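Local coordinates for protein GNAT family acetyltransferase (Mycobacterium smegmatis, PDB 6C30) that probably transfers an acetyl group from acetyl-coenzyme A to an amino group of its substrate, as RimJ-type N-acetyltransferases of the GNAT family do, at residues F90-E93 and F98-Q101; G100-G105 and T132-M137; G28-P31 and R35-A38; I117-A122 and R163-H168; W13-G18 and L139-T144. All blocks are in the same frame, centred on the assembly; numbering follows the deposited sequence.

Interaction 1: residues F90-E93 and F98-Q101; sequences FVIE and FVGQ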
# COMPACT_ATOMS: atom_id res chain seq x y z
N PHE A 90 -1.01 -5.03 12.44
CA PHE A 90 -0.60 -4.30 11.25
C PHE A 90 0.91 -4.27 11.05
O PHE A 90 1.70 -4.39 12.00
CB PHE A 90 -1.08 -2.85 11.30
CG PHE A 90 -2.57 -2.67 11.30
CD1 PHE A 90 -3.28 -2.73 10.11
CD2 PHE A 90 -3.25 -2.38 12.48
CE1 PHE A 90 -4.66 -2.54 10.10
CE2 PHE A 90 -4.63 -2.19 12.48
CZ PHE A 90 -5.33 -2.27 11.29
N VAL A 91 1.28 -4.06 9.79
CA VAL A 91 2.64 -3.72 9.39
C VAL A 91 2.68 -2.23 9.12
O VAL A 91 1.73 -1.66 8.55
CB VAL A 91 3.05 -4.51 8.13
CG1 VAL A 91 4.31 -3.93 7.48
CG2 VAL A 91 3.25 -5.99 8.49
N ILE A 92 3.76 -1.59 9.55
CA ILE A 92 4.03 -0.20 9.19
C ILE A 92 4.81 -0.19 7.89
O ILE A 92 5.88 -0.79 7.79
CB ILE A 92 4.84 0.54 10.28
CG1 ILE A 92 4.18 0.41 11.65
CG2 ILE A 92 5.04 2.01 9.87
CD1 ILE A 92 5.08 0.85 12.80
N GLU A 93 4.25 0.48 6.88
CA GLU A 93 4.93 0.66 5.60
C GLU A 93 5.49 2.07 5.47
O GLU A 93 4.82 3.04 5.82
CB GLU A 93 3.98 0.41 4.42
CG GLU A 93 3.58 -1.05 4.26
CD GLU A 93 2.83 -1.32 2.97
OE1 GLU A 93 2.39 -0.35 2.31
OE2 GLU A 93 2.67 -2.50 2.62
N PHE A 98 7.88 -2.80 4.27
CA PHE A 98 7.83 -3.21 5.68
C PHE A 98 8.94 -2.52 6.46
O PHE A 98 10.12 -2.74 6.15
CB PHE A 98 7.98 -4.73 5.75
CG PHE A 98 7.89 -5.34 7.15
CD1 PHE A 98 6.87 -6.22 7.46
CD2 PHE A 98 8.85 -5.09 8.13
CE1 PHE A 98 6.77 -6.81 8.72
CE2 PHE A 98 8.76 -5.69 9.39
CZ PHE A 98 7.71 -6.54 9.68
N VAL A 99 8.59 -1.71 7.46
CA VAL A 99 9.62 -1.10 8.31
C VAL A 99 9.31 -1.28 9.80
O VAL A 99 10.01 -0.71 10.64
CB VAL A 99 9.83 0.42 8.02
CG1 VAL A 99 10.37 0.64 6.59
CG2 VAL A 99 8.55 1.21 8.28
N GLY A 100 8.29 -2.06 10.12
CA GLY A 100 7.98 -2.35 11.51
C GLY A 100 6.56 -2.84 11.63
O GLY A 100 5.91 -3.16 10.63
N GLN A 101 6.07 -2.87 12.87
CA GLN A 101 4.72 -3.34 13.16
C GLN A 101 4.00 -2.40 14.10
O GLN A 101 4.63 -1.72 14.92
CB GLN A 101 4.74 -4.74 13.76
CG GLN A 101 5.03 -5.85 12.76
CD GLN A 101 5.27 -7.17 13.44
OE1 GLN A 101 6.41 -7.54 13.74
NE2 GLN A 101 4.19 -7.89 13.74
O HOH W 1 1.54 -6.59 13.83
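Ile92 faces both Val99 and Gly100 across the hairpin, the signature of a classic beta bulge. Two backbone bonds frame it: Ile92 N donates to Gly100 O (2.9 Å), and Val99 N donates to Ile92 O with an N-H...O angle of 168°. Followed outward, the Ile92 side chain starts with CB 3.9 Å from Gly100 O. One branch, CG2, meets Val99 CG2 at 3.9 Å, the two side chains crossing at about a right angle. The other leads away from its own carbonyl carbon (chi1 -53°), which lays CG1 3.7 Å from Gln101 C and ends with CD1 3.4 Å from Gln101 O. On the opposite face, Val91 CG1 lies 3.4 Å from Phe98 CD1. A water bridges the strands beside the Val91-Gln101 pair, accepting from Gln101 NE2 and donating to Phe90 O, while Gln101 OE1 is taken by Trp120. Strand 25-31 pairs with the outer side of 88-94 and strand 114-121 with that of 97-105. Helix 130-143 covers the Ile92 face through Ala134, and helix 37-46 covers the Phe98 face through Ala39, Trp40 and Ile43.

Interaction 2: residues G100-G105 and T132-M137; sequences GQLTIG and TAALAM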
# COMPACT_ATOMS: atom_id res chain seq x y z
N GLY A 100 8.29 -2.06 10.12
CA GLY A 100 7.98 -2.35 11.51
C GLY A 100 6.56 -2.84 11.63
O GLY A 100 5.91 -3.16 10.63
N GLN A 101 6.07 -2.87 12.87
CA GLN A 101 4.72 -3.34 13.16
C GLN A 101 4.00 -2.40 14.10
O GLN A 101 4.63 -1.72 14.92
CB GLN A 101 4.74 -4.74 13.76
CG GLN A 101 5.03 -5.85 12.76
CD GLN A 101 5.27 -7.17 13.44
OE1 GLN A 101 6.41 -7.54 13.74
NE2 GLN A 101 4.19 -7.89 13.74
N LEU A 102 2.68 -2.39 13.97
CA LEU A 102 1.77 -1.67 14.84
C LEU A 102 0.68 -2.68 15.21
O LEU A 102 -0.09 -3.11 14.35
CB LEU A 102 1.19 -0.44 14.11
CG LEU A 102 0.32 0.60 14.84
CD1 LEU A 102 -1.04 0.03 15.25
CD2 LEU A 102 1.07 1.19 16.03
N THR A 103 0.65 -3.08 16.47
CA THR A 103 -0.25 -4.14 16.90
C THR A 103 -1.24 -3.64 17.95
O THR A 103 -0.84 -3.06 18.96
CB THR A 103 0.55 -5.32 17.48
OG1 THR A 103 1.53 -5.74 16.53
CG2 THR A 103 -0.37 -6.50 17.80
N ILE A 104 -2.52 -3.87 17.69
CA ILE A 104 -3.57 -3.66 18.69
C ILE A 104 -3.90 -5.01 19.32
O ILE A 104 -4.12 -5.98 18.60
CB ILE A 104 -4.85 -3.07 18.07
CG1 ILE A 104 -4.53 -1.92 17.11
CG2 ILE A 104 -5.82 -2.65 19.15
CD1 ILE A 104 -3.87 -0.79 17.76
N GLY A 105 -3.91 -5.08 20.65
CA GLY A 105 -4.18 -6.35 21.31
C GLY A 105 -5.09 -6.26 22.52
O GLY A 105 -5.43 -5.17 22.99
N THR A 132 5.40 7.77 15.54
CA THR A 132 4.30 8.65 15.94
C THR A 132 3.17 8.60 14.91
O THR A 132 2.01 8.57 15.28
CB THR A 132 4.77 10.10 16.14
OG1 THR A 132 5.45 10.55 14.96
CG2 THR A 132 5.70 10.20 17.34
N ALA A 133 3.51 8.54 13.62
CA ALA A 133 2.49 8.42 12.59
C ALA A 133 1.73 7.10 12.70
O ALA A 133 0.50 7.07 12.54
CB ALA A 133 3.10 8.56 11.20
N ALA A 134 2.45 6.02 12.96
CA ALA A 134 1.83 4.71 13.09
C ALA A 134 0.86 4.67 14.27
O ALA A 134 -0.26 4.17 14.16
CB ALA A 134 2.88 3.63 13.23
N LEU A 135 1.30 5.20 15.41
CA LEU A 135 0.43 5.27 16.58
C LEU A 135 -0.80 6.14 16.32
O LEU A 135 -1.91 5.80 16.72
CB LEU A 135 1.21 5.79 17.78
CG LEU A 135 2.23 4.81 18.36
CD1 LEU A 135 3.16 5.56 19.29
CD2 LEU A 135 1.54 3.69 19.11
N ALA A 136 -0.59 7.28 15.68
CA ALA A 136 -1.70 8.19 15.39
C ALA A 136 -2.73 7.55 14.48
O ALA A 136 -3.94 7.66 14.69
CB ALA A 136 -1.18 9.49 14.78
N MET A 137 -2.25 6.85 13.45
CA MET A 137 -3.14 6.09 12.57
C MET A 137 -3.86 4.99 13.34
O MET A 137 -5.05 4.76 13.16
CB MET A 137 -2.35 5.48 11.41
CG MET A 137 -2.00 6.49 10.32
SD MET A 137 -1.30 5.72 8.84
CE MET A 137 0.35 5.34 9.40
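Leu102 reaches helix 130-143 with its CG and the CD2 methyl, and CD2 touches two successive residues of the helix. The apolar contacts are two: Leu102 CD2 lies 4.1 Å from Ala134 CB and 4.0 Å from Leu135 CD2. In Leu102, CG stands opposite the backbone N (chi1 -173°), which carries the branch off the sheet toward the helix. Although the CB of Leu135 points away from the strand, its CD2 branch reaches Leu102.

A second kind of contact is with the helix backbone: Leu102 CG rests 3.7 Å from Ala134 O, a van der Waals approach of a hydrocarbon to a carbonyl. The two backbones come closest here, with Leu102 CA 6.6 Å from Ala134 CA. This is the layered core of the GNAT fold, where the helix following the central strand lies across the sheet. That helix begins just after a glycine-rich turn, and Thr132 OG1 is hydrogen-bonded to Gly129 O; in relatives this turn and the helix start receive the pyrophosphate of coenzyme A.

No hydrogen bond joins the two segments. The polar backbone is used internally instead, as in Ala136 N to Thr132 O at 2.9 Å, and strand 100-105 is bonded to its neighbours, Leu102 to Phe90 and Thr103 to Gly118. Around the apolar contact, Leu29 and Tyr119 flank Leu102, Ile117 and Val165 pack on Leu135, and helix 204-217 covers the far side of helix 130-143 at Ala133 and Ala136.

Interaction 3: residues G28-P31 and R35-A38; sequences GLRP and RDAA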
# COMPACT_ATOMS: atom_id res chain seq x y z
N GLY A 28 1.82 4.09 5.94
CA GLY A 28 0.50 3.49 6.02
C GLY A 28 0.57 2.24 6.88
O GLY A 28 1.67 1.76 7.20
N LEU A 29 -0.61 1.76 7.28
CA LEU A 29 -0.75 0.48 8.00
C LEU A 29 -1.51 -0.51 7.14
O LEU A 29 -2.51 -0.15 6.52
CB LEU A 29 -1.51 0.66 9.32
CG LEU A 29 -0.98 1.68 10.33
CD1 LEU A 29 -1.81 1.64 11.61
CD2 LEU A 29 0.49 1.40 10.63
N ARG A 30 -1.07 -1.76 7.12
CA ARG A 30 -1.86 -2.80 6.46
C ARG A 30 -1.63 -4.13 7.17
O ARG A 30 -0.69 -4.25 7.96
CB ARG A 30 -1.52 -2.87 4.95
CG ARG A 30 -0.04 -2.98 4.60
CD ARG A 30 0.44 -4.41 4.72
NE ARG A 30 1.84 -4.53 4.34
CZ ARG A 30 2.60 -5.59 4.62
NH1 ARG A 30 2.08 -6.62 5.27
NH2 ARG A 30 3.88 -5.61 4.25
N PRO A 31 -2.50 -5.13 6.94
CA PRO A 31 -2.38 -6.38 7.70
C PRO A 31 -1.06 -7.13 7.50
O PRO A 31 -0.53 -7.17 6.39
CB PRO A 31 -3.54 -7.22 7.17
CG PRO A 31 -4.57 -6.21 6.75
CD PRO A 31 -3.75 -5.08 6.15
N ARG A 35 4.01 -13.23 3.21
CA ARG A 35 5.14 -12.77 2.43
C ARG A 35 6.04 -11.78 3.18
O ARG A 35 7.11 -11.43 2.68
CB ARG A 35 4.65 -12.13 1.13
CG ARG A 35 4.12 -13.13 0.10
CD ARG A 35 5.03 -13.16 -1.11
NE ARG A 35 4.76 -14.27 -2.01
CZ ARG A 35 3.91 -14.22 -3.04
NH1 ARG A 35 3.22 -13.11 -3.28
NH2 ARG A 35 3.75 -15.29 -3.81
N ASP A 36 5.64 -11.38 4.38
CA ASP A 36 6.49 -10.52 5.19
C ASP A 36 7.66 -11.25 5.83
O ASP A 36 8.49 -10.61 6.47
CB ASP A 36 5.68 -9.84 6.29
CG ASP A 36 4.71 -8.80 5.76
OD1 ASP A 36 5.07 -8.13 4.76
OD2 ASP A 36 3.62 -8.67 6.35
N ALA A 37 7.74 -12.58 5.70
CA ALA A 37 8.75 -13.35 6.42
C ALA A 37 10.15 -12.82 6.20
O ALA A 37 10.92 -12.65 7.15
CB ALA A 37 8.68 -14.82 6.04
N ALA A 38 10.51 -12.54 4.95
CA ALA A 38 11.89 -12.17 4.67
C ALA A 38 12.28 -10.84 5.31
O ALA A 38 13.34 -10.74 5.94
CB ALA A 38 12.14 -12.12 3.17
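Arg30 and Asp36 meet head-on in a two-pronged salt bridge, the guanidinium presenting NH1 and NH2 to the two carboxylate oxygens. Arg30 NH1 donates to Asp36 OD2 at 2.8 Å and Arg30 NH2 to Asp36 OD1 at 2.8 Å, both bonds nearly straight. The planes of the two groups lie 23° apart, so they are nearly coplanar, and OD2 uses its syn lone pair. Arg30 gets there by a bend at its second torsion (chi2 82°), after which the chain runs straight on. Arg30 NH1 also donates to Pro31 O (2.9 Å), so it serves two acceptors in the guanidinium plane. This buried, closely bonded part contrasts with Arg35, which lies exposed beside it and turns its chain away from strand 28-31. It contacts instead the second subunit, where NH1 forms a salt bridge with Asp95 of that chain. Arg30 NE also forms a salt bridge with Glu93, and Asp36 OD2 accepts from Arg33 N. Three guanidinium nitrogens thus have acidic partners, which fixes the rotation of the group and should favour a charged pair despite the burial. The likely result is a firm tie between strand 25-31 and the turn leading into helix 37-46.

Interaction 4: residues I117-A122 and R163-H168; sequences IGYWVA and RAVLAH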
# COMPACT_ATOMS: atom_id res chain seq x y z
N ILE A 117 -1.94 -1.00 22.60
CA ILE A 117 -1.24 -0.78 21.33
C ILE A 117 0.26 -0.94 21.58
O ILE A 117 0.78 -0.54 22.62
CB ILE A 117 -1.56 0.62 20.75
CG1 ILE A 117 -1.08 0.74 19.30
CG2 ILE A 117 -0.98 1.75 21.61
CD1 ILE A 117 -1.74 1.89 18.59
N GLY A 118 0.94 -1.56 20.63
CA GLY A 118 2.38 -1.69 20.69
C GLY A 118 2.95 -1.48 19.30
O GLY A 118 2.22 -1.55 18.31
N TYR A 119 4.24 -1.20 19.23
CA TYR A 119 4.86 -0.88 17.95
C TYR A 119 6.35 -1.14 18.01
O TYR A 119 6.96 -1.17 19.09
CB TYR A 119 4.61 0.60 17.57
CG TYR A 119 5.41 1.53 18.45
CD1 TYR A 119 6.65 2.02 18.03
CD2 TYR A 119 4.96 1.89 19.71
CE1 TYR A 119 7.41 2.84 18.86
CE2 TYR A 119 5.71 2.70 20.54
CZ TYR A 119 6.93 3.17 20.11
OH TYR A 119 7.66 3.97 20.94
N TRP A 120 6.95 -1.30 16.84
CA TRP A 120 8.39 -1.20 16.70
C TRP A 120 8.70 -0.76 15.28
O TRP A 120 7.93 -1.02 14.35
CB TRP A 120 9.09 -2.53 17.05
CG TRP A 120 8.87 -3.62 16.05
CD1 TRP A 120 7.85 -4.53 16.03
CD2 TRP A 120 9.68 -3.90 14.90
NE1 TRP A 120 7.99 -5.36 14.95
CE2 TRP A 120 9.10 -5.00 14.24
CE3 TRP A 120 10.86 -3.35 14.39
CZ2 TRP A 120 9.65 -5.55 13.08
CZ3 TRP A 120 11.40 -3.89 13.24
CH2 TRP A 120 10.79 -4.99 12.60
N VAL A 121 9.81 -0.05 15.13
CA VAL A 121 10.27 0.46 13.85
C VAL A 121 11.75 0.10 13.67
O VAL A 121 12.52 0.16 14.62
CB VAL A 121 10.08 2.00 13.75
CG1 VAL A 121 10.71 2.56 12.48
CG2 VAL A 121 8.62 2.36 13.81
N ALA A 122 12.12 -0.28 12.45
CA ALA A 122 13.50 -0.57 12.09
C ALA A 122 14.45 0.52 12.60
O ALA A 122 14.18 1.72 12.43
CB ALA A 122 13.63 -0.73 10.59
N ARG A 163 8.91 6.43 25.58
CA ARG A 163 8.10 7.35 26.39
C ARG A 163 7.85 8.66 25.66
O ARG A 163 6.76 9.20 25.70
CB ARG A 163 8.77 7.61 27.74
CG ARG A 163 8.81 6.36 28.63
CD ARG A 163 9.50 6.61 29.96
NE ARG A 163 8.74 7.54 30.79
CZ ARG A 163 9.12 7.92 32.01
NH1 ARG A 163 10.25 7.45 32.52
NH2 ARG A 163 8.35 8.75 32.71
N ALA A 164 8.87 9.15 24.97
CA ALA A 164 8.73 10.41 24.24
C ALA A 164 7.78 10.26 23.06
O ALA A 164 6.96 11.15 22.80
CB ALA A 164 10.09 10.90 23.77
N VAL A 165 7.89 9.15 22.34
CA VAL A 165 7.00 8.89 21.20
C VAL A 165 5.54 8.84 21.66
O VAL A 165 4.67 9.48 21.08
CB VAL A 165 7.40 7.56 20.50
CG1 VAL A 165 6.30 7.08 19.59
CG2 VAL A 165 8.69 7.74 19.71
N LEU A 166 5.29 8.09 22.73
CA LEU A 166 3.93 7.94 23.25
C LEU A 166 3.38 9.26 23.79
O LEU A 166 2.22 9.60 23.53
CB LEU A 166 3.91 6.86 24.35
CG LEU A 166 4.15 5.43 23.84
CD1 LEU A 166 4.58 4.52 24.97
CD2 LEU A 166 2.90 4.89 23.15
N ALA A 167 4.20 10.00 24.52
CA ALA A 167 3.76 11.29 25.05
C ALA A 167 3.46 12.26 23.91
O ALA A 167 2.51 13.04 23.98
CB ALA A 167 4.81 11.87 25.98
N HIS A 168 4.26 12.19 22.86
CA HIS A 168 4.11 13.13 21.75
C HIS A 168 2.72 13.08 21.13
O HIS A 168 2.13 14.13 20.85
CB HIS A 168 5.16 12.86 20.67
CG HIS A 168 5.07 13.80 19.51
ND1 HIS A 168 5.74 15.00 19.48
CD2 HIS A 168 4.37 13.72 18.36
CE1 HIS A 168 5.47 15.63 18.35
NE2 HIS A 168 4.64 14.87 17.65
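Strand and helix stand well apart here, Tyr119 CA lying 10.3 Å from Leu166 CA, so the contact is made by side chains. Tyr119 does most of the bridging. Its ring carbon CG sits between the backbone N and the carbonyl carbon (chi1 72°), the crowded position, and from there the ring extends straight at the helix. Val165 comes from the opposite direction: Tyr119 OH lies 3.6 Å from Val165 CB, and Tyr119 CZ lies 4.0 Å from Val165 CG1. Further down the ring, Tyr119 CE2 is 4.4 Å from Leu166 CD2, a looser touch. Both aliphatic groups approach obliquely. The hydroxyl gets its polar partner one turn back on the same helix, in a hydrogen bond with Ser162 OG, so the oxygen is satisfied at an otherwise apolar meeting. Around them, Leu102 and Leu135 pack against Tyr119, and Leu166 also rests on Ala153 and Val155.

The arrangement belongs to the GNAT core, in which strand 114-121, helix 130-143 and strand 150-155 form a beta-alpha-beta unit followed by helix 160-169. In GNAT relatives these two parallel strands splay apart toward their C-terminal part, and the pantetheine arm of acetyl-coenzyme A enters there; Tyr119, past the Ile117-Glu152 backbone bond, probably lies near that cleft.

Interaction 5: residues W13-G18 and L139-T144; sequences WPDTVG and LDHCFT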
# COMPACT_ATOMS: atom_id res chain seq x y z
N TRP A 13 -11.44 -4.91 10.91
CA TRP A 13 -10.44 -5.89 10.47
C TRP A 13 -11.02 -6.84 9.42
O TRP A 13 -12.15 -7.32 9.58
CB TRP A 13 -9.91 -6.71 11.65
CG TRP A 13 -8.88 -7.69 11.21
CD1 TRP A 13 -9.06 -9.01 10.90
CD2 TRP A 13 -7.49 -7.42 10.99
NE1 TRP A 13 -7.88 -9.57 10.50
CE2 TRP A 13 -6.89 -8.62 10.55
CE3 TRP A 13 -6.70 -6.27 11.12
CZ2 TRP A 13 -5.53 -8.71 10.26
CZ3 TRP A 13 -5.35 -6.36 10.83
CH2 TRP A 13 -4.78 -7.57 10.40
N PRO A 14 -10.26 -7.14 8.36
CA PRO A 14 -9.00 -6.50 7.98
C PRO A 14 -9.26 -5.14 7.33
O PRO A 14 -10.36 -4.89 6.83
CB PRO A 14 -8.38 -7.49 6.98
CG PRO A 14 -9.53 -8.24 6.42
CD PRO A 14 -10.61 -8.27 7.46
N ASP A 15 -8.26 -4.27 7.36
CA ASP A 15 -8.38 -2.95 6.77
C ASP A 15 -6.99 -2.40 6.58
O ASP A 15 -6.01 -2.95 7.11
CB ASP A 15 -9.22 -2.02 7.66
CG ASP A 15 -9.90 -0.91 6.88
OD1 ASP A 15 -9.64 -0.76 5.66
OD2 ASP A 15 -10.70 -0.16 7.49
N THR A 16 -6.89 -1.31 5.81
CA THR A 16 -5.68 -0.52 5.76
C THR A 16 -5.94 0.81 6.45
O THR A 16 -7.09 1.20 6.67
CB THR A 16 -5.21 -0.28 4.33
OG1 THR A 16 -6.17 0.52 3.63
CG2 THR A 16 -5.06 -1.60 3.58
N VAL A 17 -4.87 1.51 6.82
CA VAL A 17 -5.00 2.84 7.41
C VAL A 17 -4.02 3.75 6.69
O VAL A 17 -2.91 3.34 6.35
CB VAL A 17 -4.70 2.84 8.93
CG1 VAL A 17 -5.12 4.17 9.54
CG2 VAL A 17 -5.43 1.69 9.63
N GLY A 18 -4.44 4.98 6.42
CA GLY A 18 -3.64 5.88 5.59
C GLY A 18 -3.98 5.66 4.13
O GLY A 18 -5.06 5.17 3.81
N LEU A 139 -4.59 4.88 16.53
CA LEU A 139 -5.61 5.50 17.38
C LEU A 139 -6.83 5.91 16.57
O LEU A 139 -7.95 5.66 17.00
CB LEU A 139 -5.03 6.72 18.10
CG LEU A 139 -4.01 6.41 19.19
CD1 LEU A 139 -3.41 7.70 19.72
CD2 LEU A 139 -4.66 5.60 20.32
N ASP A 140 -6.62 6.54 15.42
CA ASP A 140 -7.76 6.97 14.63
C ASP A 140 -8.61 5.78 14.22
O ASP A 140 -9.83 5.80 14.33
CB ASP A 140 -7.29 7.75 13.39
CG ASP A 140 -8.45 8.35 12.63
OD1 ASP A 140 -8.99 9.38 13.09
OD2 ASP A 140 -8.82 7.79 11.57
N HIS A 141 -7.94 4.72 13.78
CA HIS A 141 -8.64 3.51 13.38
C HIS A 141 -9.39 2.87 14.55
O HIS A 141 -10.54 2.45 14.41
CB HIS A 141 -7.65 2.51 12.78
CG HIS A 141 -8.30 1.36 12.09
ND1 HIS A 141 -9.02 1.51 10.93
CD2 HIS A 141 -8.35 0.04 12.40
CE1 HIS A 141 -9.48 0.34 10.55
NE2 HIS A 141 -9.09 -0.57 11.42
N CYS A 142 -8.74 2.79 15.70
CA CYS A 142 -9.36 2.18 16.88
C CYS A 142 -10.59 2.94 17.36
O CYS A 142 -11.57 2.33 17.78
CB CYS A 142 -8.35 2.08 18.02
SG CYS A 142 -7.17 0.73 17.79
N PHE A 143 -10.52 4.27 17.31
CA PHE A 143 -11.60 5.10 17.85
C PHE A 143 -12.72 5.31 16.83
O PHE A 143 -13.75 5.90 17.16
CB PHE A 143 -11.05 6.44 18.34
CG PHE A 143 -10.20 6.34 19.59
CD1 PHE A 143 -10.44 5.36 20.53
CD2 PHE A 143 -9.15 7.23 19.80
CE1 PHE A 143 -9.64 5.28 21.68
CE2 PHE A 143 -8.36 7.15 20.94
CZ PHE A 143 -8.61 6.18 21.88
N THR A 144 -12.52 4.83 15.61
CA THR A 144 -13.57 4.89 14.59
C THR A 144 -14.03 3.48 14.22
O THR A 144 -15.00 2.96 14.78
CB THR A 144 -13.12 5.67 13.33
OG1 THR A 144 -11.91 5.11 12.80
CG2 THR A 144 -12.87 7.13 13.68
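His141 presents its imidazole to Val17 and Asp15 in two different ways, one over the face and one at the edge. Val17 CG2 stands above the ring, 4.0 Å from the His141 centroid and 26° off the normal, a CH-pi contact displaced toward the side of His141 CG and ND1, each 3.8 Å away. Asp15 meets the rim instead: Asp15 OD2 lies in the ring plane, 3.3 Å from His141 CE1, a C-H edge contact and not a hydrogen bond. The carboxylate is turned 66° against the imidazole. With CG opposite the backbone N (chi1 -168°), the ring points outward from the helix into the angle between the two residues.

His141 NE2 is hydrogen-bonded to Gly12 O, which helps set the ring's rotation. His141 ND1 is 4.2 Å from Asp15 OD2, near enough that the carboxylate might favour a positive ring, though the proton is not seen. The contact joins the lead-in to strand 17-22, an outer strand of the GNAT sheet paired with 25-31, to the C-terminal end of helix 130-143.

The other Asp15 oxygen, OD1, accepts from Thr16 N at 2.8 Å in a bent bond, from above the carboxylate plane. At the helix end, Thr144 OG1 donates to Asp140 O (2.7 Å), and Asp140 itself is bound by Arg213. Before Asp15, the cis Pro14 covers one face of the Trp13 indole with its CB. The same loop packs on the second subunit, Pro14 on Cys217 and Thr16 on Trp216 of that chain.

From the N terminus, interaction 5 opens first, at 13-18, and closes only at 139-144, with 120 residues between its segments. Interactions 3, 1 and 2 all lie within that span. Interaction 3 closes a short turn between strand 25-31 and helix 37-46, and interaction 1 closes the hairpin of strands 88-94 and 97-105. Interaction 2 starts at Gly100 and Gln101, where interaction 1 ends, and carries strand 97-105 to helix 130-143. Interaction 4 opens at 117-122, before interactions 2 and 5 close, and ends at 163-168, so it crosses both. All five reach the same sheet; interactions 2 and 5 share helix 130-143, and interactions 3 and 5 also touch the second subunit.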